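Local structure of anthranilate synthase component I (Streptococcus pneumoniae serotype 4, 5KCK) at residues E385-G388 and V389-A393; G95-G98 and Y99-S103; R5-H8 and G9-S13; V261-N265 and G266-T270. The protein is the first component of a two-component enzyme of the anthranilate synthase family, a mixed alpha and beta (alpha+beta) protein built around large antiparallel sheets. All coordinates share one frame; numbering follows the deposited sequence.

In the fold
Along the chain the order is interaction 3, interaction 2, interaction 4 and interaction 1. Interactions 1 and 2 have centres about 7 Å apart and touch: strands 92-97 and 393-398 are neighbours in an eleven-stranded antiparallel sheet, and A393 pairs with V97 through the backbone. The N-terminal family region is thereby joined to the later part of the chain. The hairpin of interaction 4 belongs to the same sheet, separated from strand 393-398 by strand 403-407; its centre lies about 19 Å from that of interaction 2. Interaction 3 stands apart, with its centre 35 to 38 Å from the other three, where strand 2-8 meets the second subunit.

Interaction 1 (E385-G388 and V389-A393); sequences EKRG and VYAGA
The backbone bends between R387 and Y390, whose CA atoms are 5.5 Å apart, and V389 to G392 then form a type II beta turn closed by G392 N to V389 O at 3.0 Å. G388, with a phi of 73°, has a conformation that favours glycine. A water bridges the bend, donating to R387 O at 2.6 Å and accepting from Y390 N at 3.1 Å. This loop links helix 372-382 to strand 393-398 of the large antiparallel sheet. The R387 chain is extended from CG to NE and runs beside the Y390 ring, which presents its edge to the guanidinium: CE2 sits over the middle of one guanidinium face, 4.0 Å from CZ, and the two planes are 73° apart. NE lies close to the plane of the ring. A391 CB, one residue after Y390, lies 3.8 Å from R387 NH1 and also sits over a face of the Y390 ring, toward its rim. The buried guanidinium is held further by a bond from NH1 to V367 O, a salt bridge from NH2 to E383 and a cation-pi contact with Y99.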
loop_
_atom_site.group_PDB
_atom_site.type_symbol
_atom_site.label_atom_id
_atom_site.label_comp_id
_atom_site.label_asym_id
_atom_site.label_seq_id
_atom_site.Cartn_x
_atom_site.Cartn_y
_atom_site.Cartn_z
ATOM N N GLU A 385 -31.425 -13.574 -22.903
ATOM C CA GLU A 385 -31.476 -12.250 -22.305
ATOM C C GLU A 385 -30.394 -11.387 -22.926
ATOM O O GLU A 385 -29.260 -11.839 -23.101
ATOM C CB GLU A 385 -31.255 -12.296 -20.785
ATOM C CG GLU A 385 -32.282 -13.085 -19.996
ATOM C CD GLU A 385 -31.895 -13.207 -18.528
ATOM O OE1 GLU A 385 -31.037 -14.060 -18.203
ATOM O OE2 GLU A 385 -32.433 -12.435 -17.706
ATOM N N LYS A 386 -30.746 -10.145 -23.247
ATOM C CA LYS A 386 -29.754 -9.169 -23.678
ATOM C C LYS A 386 -28.659 -9.047 -22.623
ATOM O O LYS A 386 -28.935 -8.990 -21.422
ATOM C CB LYS A 386 -30.428 -7.818 -23.907
ATOM C CG LYS A 386 -29.508 -6.698 -24.324
ATOM C CD LYS A 386 -30.326 -5.454 -24.618
ATOM C CE LYS A 386 -29.438 -4.290 -25.014
ATOM N NZ LYS A 386 -30.214 -3.017 -24.968
ATOM N N ARG A 387 -27.405 -9.026 -23.079
ATOM C CA ARG A 387 -26.284 -8.999 -22.142
ATOM C C ARG A 387 -26.212 -7.679 -21.390
ATOM O O ARG A 387 -25.999 -7.669 -20.171
ATOM C CB ARG A 387 -24.972 -9.278 -22.879
ATOM C CG ARG A 387 -24.796 -10.756 -23.165
ATOM C CD ARG A 387 -23.516 -11.069 -23.894
ATOM N NE ARG A 387 -23.264 -12.505 -23.837
ATOM C CZ ARG A 387 -22.090 -13.058 -24.101
ATOM N NH1 ARG A 387 -21.065 -12.289 -24.448
ATOM N NH2 ARG A 387 -21.942 -14.374 -24.016
ATOM N N GLY A 388 -26.385 -6.559 -22.087
ATOM C CA GLY A 388 -26.372 -5.273 -21.400
ATOM C C GLY A 388 -24.971 -4.893 -20.966
ATOM O O GLY A 388 -24.022 -4.906 -21.763
ATOM N N VAL A 389 -24.834 -4.537 -19.684
ATOM C CA VAL A 389 -23.530 -4.123 -19.159
ATOM C C VAL A 389 -22.526 -5.266 -19.261
ATOM O O VAL A 389 -21.380 -5.073 -19.687
ATOM C CB VAL A 389 -23.657 -3.626 -17.708
ATOM C CG1 VAL A 389 -22.263 -3.449 -17.084
ATOM C CG2 VAL A 389 -24.452 -2.320 -17.651
ATOM N N TYR A 390 -22.938 -6.470 -18.861
ATOM C CA TYR A 390 -22.051 -7.625 -18.894
ATOM C C TYR A 390 -21.398 -7.773 -20.263
ATOM O O TYR A 390 -22.072 -7.697 -21.294
ATOM C CB TYR A 390 -22.822 -8.904 -18.553
ATOM C CG TYR A 390 -22.028 -10.157 -18.877
ATOM C CD1 TYR A 390 -20.987 -10.560 -18.060
ATOM C CD2 TYR A 390 -22.303 -10.919 -20.004
ATOM C CE1 TYR A 390 -20.253 -11.689 -18.337
ATOM C CE2 TYR A 390 -21.562 -12.060 -20.292
ATOM C CZ TYR A 390 -20.536 -12.435 -19.449
ATOM O OH TYR A 390 -19.773 -13.555 -19.698
ATOM N N ALA A 391 -20.077 -7.980 -20.254
ATOM C CA ALA A 391 -19.237 -8.232 -21.425
ATOM C C ALA A 391 -19.036 -6.994 -22.290
ATOM O O ALA A 391 -18.583 -7.115 -23.436
ATOM C CB ALA A 391 -19.781 -9.372 -22.297
ATOM N N GLY A 392 -19.387 -5.813 -21.789
ATOM C CA GLY A 392 -19.044 -4.572 -22.459
ATOM C C GLY A 392 -17.751 -4.002 -21.905
ATOM O O GLY A 392 -16.824 -4.760 -21.597
ATOM N N ALA A 393 -17.694 -2.680 -21.733
ATOM C CA ALA A 393 -16.479 -1.970 -21.361
ATOM C C ALA A 393 -16.816 -0.891 -20.343
ATOM O O ALA A 393 -17.788 -0.152 -20.516
ATOM C CB ALA A 393 -15.797 -1.338 -22.587
HETATM O O HOH W 1 -25.770 -6.886 -17.658
#

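Interaction 2 (G95-G98 and Y99-S103)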
loop_
_atom_site.group_PDB
_atom_site.type_symbol
_atom_site.label_atom_id
_atom_site.label_comp_id
_atom_site.label_asym_id
_atom_site.label_seq_id
_atom_site.Cartn_x
_atom_site.Cartn_y
_atom_site.Cartn_z
ATOM N N GLY A 95 -18.079 6.089 -17.132
ATOM C CA GLY A 95 -19.287 5.338 -17.453
ATOM C C GLY A 95 -18.945 4.020 -18.115
ATOM O O GLY A 95 -17.863 3.471 -17.904
ATOM N N PHE A 96 -19.883 3.516 -18.918
ATOM C CA PHE A 96 -19.719 2.213 -19.553
ATOM C C PHE A 96 -20.285 2.217 -20.967
ATOM O O PHE A 96 -21.109 3.054 -21.346
ATOM C CB PHE A 96 -20.405 1.086 -18.766
ATOM C CG PHE A 96 -21.895 1.146 -18.811
ATOM C CD1 PHE A 96 -22.596 1.880 -17.868
ATOM C CD2 PHE A 96 -22.605 0.487 -19.800
ATOM C CE1 PHE A 96 -23.977 1.946 -17.906
ATOM C CE2 PHE A 96 -23.985 0.553 -19.841
ATOM C CZ PHE A 96 -24.670 1.288 -18.893
ATOM N N VAL A 97 -19.851 1.216 -21.721
ATOM C CA VAL A 97 -20.368 0.898 -23.043
ATOM C C VAL A 97 -20.866 -0.541 -22.977
ATOM O O VAL A 97 -20.095 -1.461 -22.671
ATOM C CB VAL A 97 -19.288 1.076 -24.123
ATOM C CG1 VAL A 97 -19.781 0.620 -25.468
ATOM C CG2 VAL A 97 -18.873 2.532 -24.192
ATOM N N GLY A 98 -22.158 -0.731 -23.213
ATOM C CA GLY A 98 -22.725 -2.060 -23.125
ATOM C C GLY A 98 -22.252 -2.959 -24.253
ATOM O O GLY A 98 -21.857 -2.506 -25.325
ATOM N N TYR A 99 -22.290 -4.264 -23.987
ATOM C CA TYR A 99 -21.927 -5.252 -24.997
ATOM C C TYR A 99 -22.661 -5.000 -26.304
ATOM O O TYR A 99 -22.073 -5.097 -27.388
ATOM C CB TYR A 99 -22.241 -6.645 -24.455
ATOM C CG TYR A 99 -22.136 -7.789 -25.440
ATOM C CD1 TYR A 99 -23.238 -8.176 -26.211
ATOM C CD2 TYR A 99 -20.964 -8.516 -25.561
ATOM C CE1 TYR A 99 -23.158 -9.243 -27.102
ATOM C CE2 TYR A 99 -20.876 -9.588 -26.434
ATOM C CZ TYR A 99 -21.970 -9.944 -27.205
ATOM O OH TYR A 99 -21.871 -10.998 -28.074
ATOM N N ASP A 100 -23.938 -4.630 -26.214
ATOM C CA ASP A 100 -24.796 -4.527 -27.384
ATOM C C ASP A 100 -24.508 -3.304 -28.242
ATOM O O ASP A 100 -25.052 -3.205 -29.347
ATOM C CB ASP A 100 -26.246 -4.549 -26.924
ATOM C CG ASP A 100 -26.555 -5.786 -26.101
ATOM O OD1 ASP A 100 -26.865 -6.826 -26.710
ATOM O OD2 ASP A 100 -26.440 -5.732 -24.855
HETATM N N MSE A 101 -23.658 -2.393 -27.788
HETATM C CA MSE A 101 -23.249 -1.281 -28.626
HETATM C C MSE A 101 -22.624 -1.759 -29.942
HETATM O O MSE A 101 -22.782 -1.115 -30.975
HETATM C CB MSE A 101 -22.279 -0.386 -27.865
HETATM C CG MSE A 101 -22.978 0.479 -26.831
HETATM SE SE MSE A 101 -24.051 1.905 -27.646
HETATM C CE MSE A 101 -22.609 2.780 -28.638
ATOM N N ILE A 102 -21.932 -2.902 -29.908
ATOM C CA ILE A 102 -21.286 -3.406 -31.116
ATOM C C ILE A 102 -22.307 -3.715 -32.210
ATOM O O ILE A 102 -21.949 -3.764 -33.392
ATOM C CB ILE A 102 -20.413 -4.645 -30.791
ATOM C CG1 ILE A 102 -19.447 -4.949 -31.945
ATOM C CG2 ILE A 102 -21.279 -5.870 -30.529
ATOM C CD1 ILE A 102 -18.525 -3.794 -32.297
ATOM N N SER A 103 -23.582 -3.893 -31.849
ATOM C CA SER A 103 -24.619 -4.107 -32.856
ATOM C C SER A 103 -24.781 -2.906 -33.780
ATOM O O SER A 103 -25.322 -3.060 -34.881
ATOM C CB SER A 103 -25.960 -4.431 -32.191
ATOM O OG SER A 103 -26.472 -3.303 -31.502
#
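D100 O is gripped twice by S103, through OG at 2.6 Å and the backbone N at 3.0 Å. The hydroxyl approaches almost in line with the carbonyl, at a C=O...OG angle of 170°. Two residues earlier, the M101 N to G98 O bond is 3.1 Å long and fairly straight, at 158° about the hydrogen, although the donor stands above the plane of the carbonyl. M101, a selenomethionine, touches the preceding strand with the root of its side chain: CG meets V97 CG1 at 3.5 Å, closer than usual van der Waals contact, and CB lies 3.6 Å from the same methyl. V97 CG1 is the branch trans to the backbone N (chi1 174°), and the two side chains cross at about a right angle. Bends at both following torsions of M101 then carry its selenium away from V97. The D100 carboxylate is held by residues of the later part of the chain, with OD1 bonded to Y380 OH and OD2 to G388 N. Strand 92-97 ends at V97, and through the single residue G98 the chain enters a 3-10 segment at Y99, with G98 O accepting the first of its i+3 to i bonds.

Interaction 3 (R5-H8 and G9-S13); sequences RIIH and GDVLS
H8 and D10 meet across a type I beta turn that runs from H8 to V11 and leads from strand 2-8 toward helix 14-20. The polar contact is a forked one: H8 ND1 donates to D10 OD1 and to D10 OD2, both at 3.3 Å and both weak. The carboxylate carbon lies near the plane of the imidazole, at the ring edge, while the carboxylate itself is turned 68° against the ring. D10 reaches back to H8 because its CG lies between the backbone N and the carbonyl carbon (chi1 56°). The stronger partner of D10 is R231 of helix 226-236, which forms a salt bridge with OD1 and would favour a charged carboxylate there.

Residues R5 to H8 pair in an antiparallel ladder with a strand of the second subunit. D10 O and S13 OG bond reciprocally with S13 OG and D10 O of that subunit, and S13 also serves as the N-cap of helix 14-20, its OG meeting L16 N.

Apolar contacts come from I7, whose CB faces the loop. It meets V11 at about a right angle, CG2 to CG2 at 3.9 Å. That V11 methyl also rests 3.5 Å from H8 O, and farther along I7 the terminal CD1 reaches L12 CD2 at 4.2 Å.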
loop_
_atom_site.group_PDB
_atom_site.type_symbol
_atom_site.label_atom_id
_atom_site.label_comp_id
_atom_site.label_asym_id
_atom_site.label_seq_id
_atom_site.Cartn_x
_atom_site.Cartn_y
_atom_site.Cartn_z
ATOM N N ARG A 5 -12.226 -4.640 19.406
ATOM C CA ARG A 5 -13.087 -4.185 18.328
ATOM C C ARG A 5 -12.279 -4.125 17.039
ATOM O O ARG A 5 -11.128 -3.673 17.033
ATOM C CB ARG A 5 -13.695 -2.811 18.626
ATOM C CG ARG A 5 -14.979 -2.529 17.855
ATOM C CD ARG A 5 -16.145 -3.337 18.420
ATOM N NE ARG A 5 -16.254 -3.186 19.872
ATOM C CZ ARG A 5 -17.128 -2.392 20.490
ATOM N NH1 ARG A 5 -17.994 -1.672 19.783
ATOM N NH2 ARG A 5 -17.141 -2.322 21.818
ATOM N N ILE A 6 -12.874 -4.607 15.954
ATOM C CA ILE A 6 -12.266 -4.538 14.632
ATOM C C ILE A 6 -12.905 -3.376 13.896
ATOM O O ILE A 6 -14.134 -3.293 13.809
ATOM C CB ILE A 6 -12.455 -5.846 13.843
ATOM C CG1 ILE A 6 -12.021 -7.049 14.669
ATOM C CG2 ILE A 6 -11.671 -5.795 12.538
ATOM C CD1 ILE A 6 -10.581 -7.028 15.010
ATOM N N ILE A 7 -12.077 -2.472 13.384
ATOM C CA ILE A 7 -12.527 -1.364 12.550
ATOM C C ILE A 7 -12.038 -1.604 11.130
ATOM O O ILE A 7 -10.879 -1.980 10.919
ATOM C CB ILE A 7 -12.014 -0.013 13.080
ATOM C CG1 ILE A 7 -12.552 0.247 14.489
ATOM C CG2 ILE A 7 -12.384 1.117 12.110
ATOM C CD1 ILE A 7 -12.175 1.620 15.023
ATOM N N HIS A 8 -12.916 -1.387 10.156
ATOM C CA HIS A 8 -12.502 -1.523 8.766
ATOM C C HIS A 8 -11.452 -0.464 8.435
ATOM O O HIS A 8 -11.537 0.686 8.881
ATOM C CB HIS A 8 -13.710 -1.414 7.838
ATOM C CG HIS A 8 -13.616 -2.290 6.628
ATOM N ND1 HIS A 8 -13.578 -1.788 5.344
ATOM C CD2 HIS A 8 -13.536 -3.637 6.508
ATOM C CE1 HIS A 8 -13.485 -2.787 4.484
ATOM N NE2 HIS A 8 -13.455 -3.920 5.164
ATOM N N GLY A 9 -10.435 -0.870 7.676
ATOM C CA GLY A 9 -9.255 -0.040 7.474
ATOM C C GLY A 9 -9.472 1.211 6.636
ATOM O O GLY A 9 -8.566 2.052 6.574
ATOM N N ASP A 10 -10.635 1.364 6.009
ATOM C CA ASP A 10 -10.842 2.436 5.045
ATOM C C ASP A 10 -11.446 3.692 5.656
ATOM O O ASP A 10 -11.749 4.631 4.912
ATOM C CB ASP A 10 -11.728 1.948 3.888
ATOM C CG ASP A 10 -13.080 1.391 4.357
ATOM O OD1 ASP A 10 -13.381 1.458 5.568
ATOM O OD2 ASP A 10 -13.857 0.897 3.502
ATOM N N VAL A 11 -11.653 3.735 6.973
ATOM C CA VAL A 11 -12.250 4.898 7.623
ATOM C C VAL A 11 -11.365 5.470 8.715
ATOM O O VAL A 11 -11.776 6.410 9.404
ATOM C CB VAL A 11 -13.652 4.587 8.193
ATOM C CG1 VAL A 11 -14.592 4.163 7.100
ATOM C CG2 VAL A 11 -13.571 3.537 9.310
ATOM N N LEU A 12 -10.166 4.935 8.892
ATOM C CA LEU A 12 -9.262 5.389 9.933
ATOM C C LEU A 12 -7.847 5.052 9.490
ATOM O O LEU A 12 -7.598 3.960 8.984
ATOM C CB LEU A 12 -9.582 4.719 11.279
ATOM C CG LEU A 12 -8.909 5.287 12.530
ATOM C CD1 LEU A 12 -9.271 6.759 12.696
ATOM C CD2 LEU A 12 -9.318 4.483 13.758
ATOM N N SER A 13 -6.943 6.003 9.659
ATOM C CA SER A 13 -5.518 5.817 9.477
ATOM C C SER A 13 -4.816 5.953 10.827
ATOM O O SER A 13 -5.411 6.438 11.796
ATOM C CB SER A 13 -4.969 6.856 8.490
ATOM O OG SER A 13 -4.883 8.113 9.135
#

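Interaction 4 (V261-N265 and G266-T270); sequences VSVKN and GIVTT
Strands 261-264 and 267-270 run antiparallel, their axes 4.8 Å apart at closest approach and their directions 156° apart. They form a beta hairpin closed by a type I' turn from K264 to I267, with N265 and G266 at its corners, both at positive phi. S262 with T269 and K264 with I267 are hydrogen-bonded pairs; V263 with V268 is the non-hydrogen-bonded pair between them. K264 N to I267 O is the shortest of the four cross-strand bonds at 2.8 Å, whereas I267 N stands above the plane of the K264 carbonyl.

Valines gather on one side of the ladder. V268 CG1, placed anti to the backbone N (chi1 -173°), is thereby turned to V261 CG2 at 3.7 Å, and V263 CG2 lies 4.4 Å from V268 CG2. Helix 354-361 packs against these valines, for instance through A357 on V263 and V268.

S262, K264, I267 and T269 occupy the other face. S262 OG lies 3.6 Å from T269 CB, and T269 OG1 bonds to K345 of the neighbouring strand. One water joins three oxygens on this face: it donates to I267 O at 2.9 Å and also bonds S262 OG. Its shortest bond is with T269 OG1, at 2.7 Å.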
loop_
_atom_site.group_PDB
_atom_site.type_symbol
_atom_site.label_atom_id
_atom_site.label_comp_id
_atom_site.label_asym_id
_atom_site.label_seq_id
_atom_site.Cartn_x
_atom_site.Cartn_y
_atom_site.Cartn_z
ATOM N N VAL A 261 -8.963 -2.297 -23.284
ATOM C CA VAL A 261 -8.089 -1.503 -24.134
ATOM C C VAL A 261 -7.814 -0.192 -23.422
ATOM O O VAL A 261 -8.663 0.314 -22.679
ATOM C CB VAL A 261 -8.718 -1.255 -25.521
ATOM C CG1 VAL A 261 -9.893 -0.283 -25.411
ATOM C CG2 VAL A 261 -7.675 -0.751 -26.510
ATOM N N SER A 262 -6.625 0.357 -23.625
ATOM C CA SER A 262 -6.316 1.688 -23.146
ATOM C C SER A 262 -5.611 2.467 -24.247
ATOM O O SER A 262 -4.967 1.898 -25.135
ATOM C CB SER A 262 -5.452 1.650 -21.892
ATOM O OG SER A 262 -4.135 1.242 -22.201
ATOM N N VAL A 263 -5.758 3.781 -24.189
ATOM C CA VAL A 263 -5.064 4.689 -25.083
ATOM C C VAL A 263 -4.379 5.731 -24.224
ATOM O O VAL A 263 -5.026 6.363 -23.382
ATOM C CB VAL A 263 -6.017 5.361 -26.081
ATOM C CG1 VAL A 263 -5.223 6.230 -27.054
ATOM C CG2 VAL A 263 -6.848 4.322 -26.786
ATOM N N LYS A 264 -3.077 5.911 -24.440
ATOM C CA LYS A 264 -2.276 6.803 -23.608
ATOM C C LYS A 264 -1.226 7.459 -24.493
ATOM O O LYS A 264 -0.355 6.771 -25.036
ATOM C CB LYS A 264 -1.634 6.031 -22.459
ATOM C CG LYS A 264 -0.494 6.759 -21.773
ATOM C CD LYS A 264 -0.973 7.593 -20.607
ATOM C CE LYS A 264 0.207 8.058 -19.764
ATOM N NZ LYS A 264 1.102 6.922 -19.382
ATOM N N ASN A 265 -1.335 8.778 -24.653
ATOM C CA ASN A 265 -0.436 9.575 -25.493
ATOM C C ASN A 265 -0.246 8.946 -26.873
ATOM O O ASN A 265 0.874 8.756 -27.346
ATOM C CB ASN A 265 0.911 9.786 -24.803
ATOM C CG ASN A 265 0.789 10.616 -23.528
ATOM O OD1 ASN A 265 -0.114 11.447 -23.393
ATOM N ND2 ASN A 265 1.697 10.389 -22.586
ATOM N N GLY A 266 -1.362 8.618 -27.521
ATOM C CA GLY A 266 -1.336 8.069 -28.857
ATOM C C GLY A 266 -0.946 6.609 -28.958
ATOM O O GLY A 266 -0.913 6.073 -30.074
ATOM N N ILE A 267 -0.640 5.952 -27.840
ATOM C CA ILE A 267 -0.301 4.533 -27.811
ATOM C C ILE A 267 -1.539 3.739 -27.395
ATOM O O ILE A 267 -2.165 4.038 -26.366
ATOM C CB ILE A 267 0.871 4.269 -26.847
ATOM C CG1 ILE A 267 2.029 5.237 -27.122
ATOM C CG2 ILE A 267 1.323 2.810 -26.914
ATOM C CD1 ILE A 267 2.544 5.209 -28.556
ATOM N N VAL A 268 -1.893 2.730 -28.190
ATOM C CA VAL A 268 -2.963 1.783 -27.865
ATOM C C VAL A 268 -2.343 0.537 -27.248
ATOM O O VAL A 268 -1.377 -0.019 -27.787
ATOM C CB VAL A 268 -3.783 1.422 -29.114
ATOM C CG1 VAL A 268 -4.995 0.585 -28.739
ATOM C CG2 VAL A 268 -4.203 2.677 -29.830
ATOM N N THR A 269 -2.898 0.086 -26.126
ATOM C CA THR A 269 -2.372 -1.065 -25.402
ATOM C C THR A 269 -3.488 -2.059 -25.112
ATOM O O THR A 269 -4.577 -1.667 -24.694
ATOM C CB THR A 269 -1.720 -0.639 -24.073
ATOM O OG1 THR A 269 -0.643 0.270 -24.331
ATOM C CG2 THR A 269 -1.196 -1.852 -23.297
ATOM N N THR A 270 -3.217 -3.347 -25.332
ATOM C CA THR A 270 -4.054 -4.411 -24.803
ATOM C C THR A 270 -3.209 -5.310 -23.916
ATOM O O THR A 270 -1.979 -5.348 -24.017
ATOM C CB THR A 270 -4.721 -5.263 -25.899
ATOM O OG1 THR A 270 -3.718 -5.904 -26.697
ATOM C CG2 THR A 270 -5.627 -4.423 -26.786
HETATM O O HOH W 2 -1.771 2.654 -23.832
#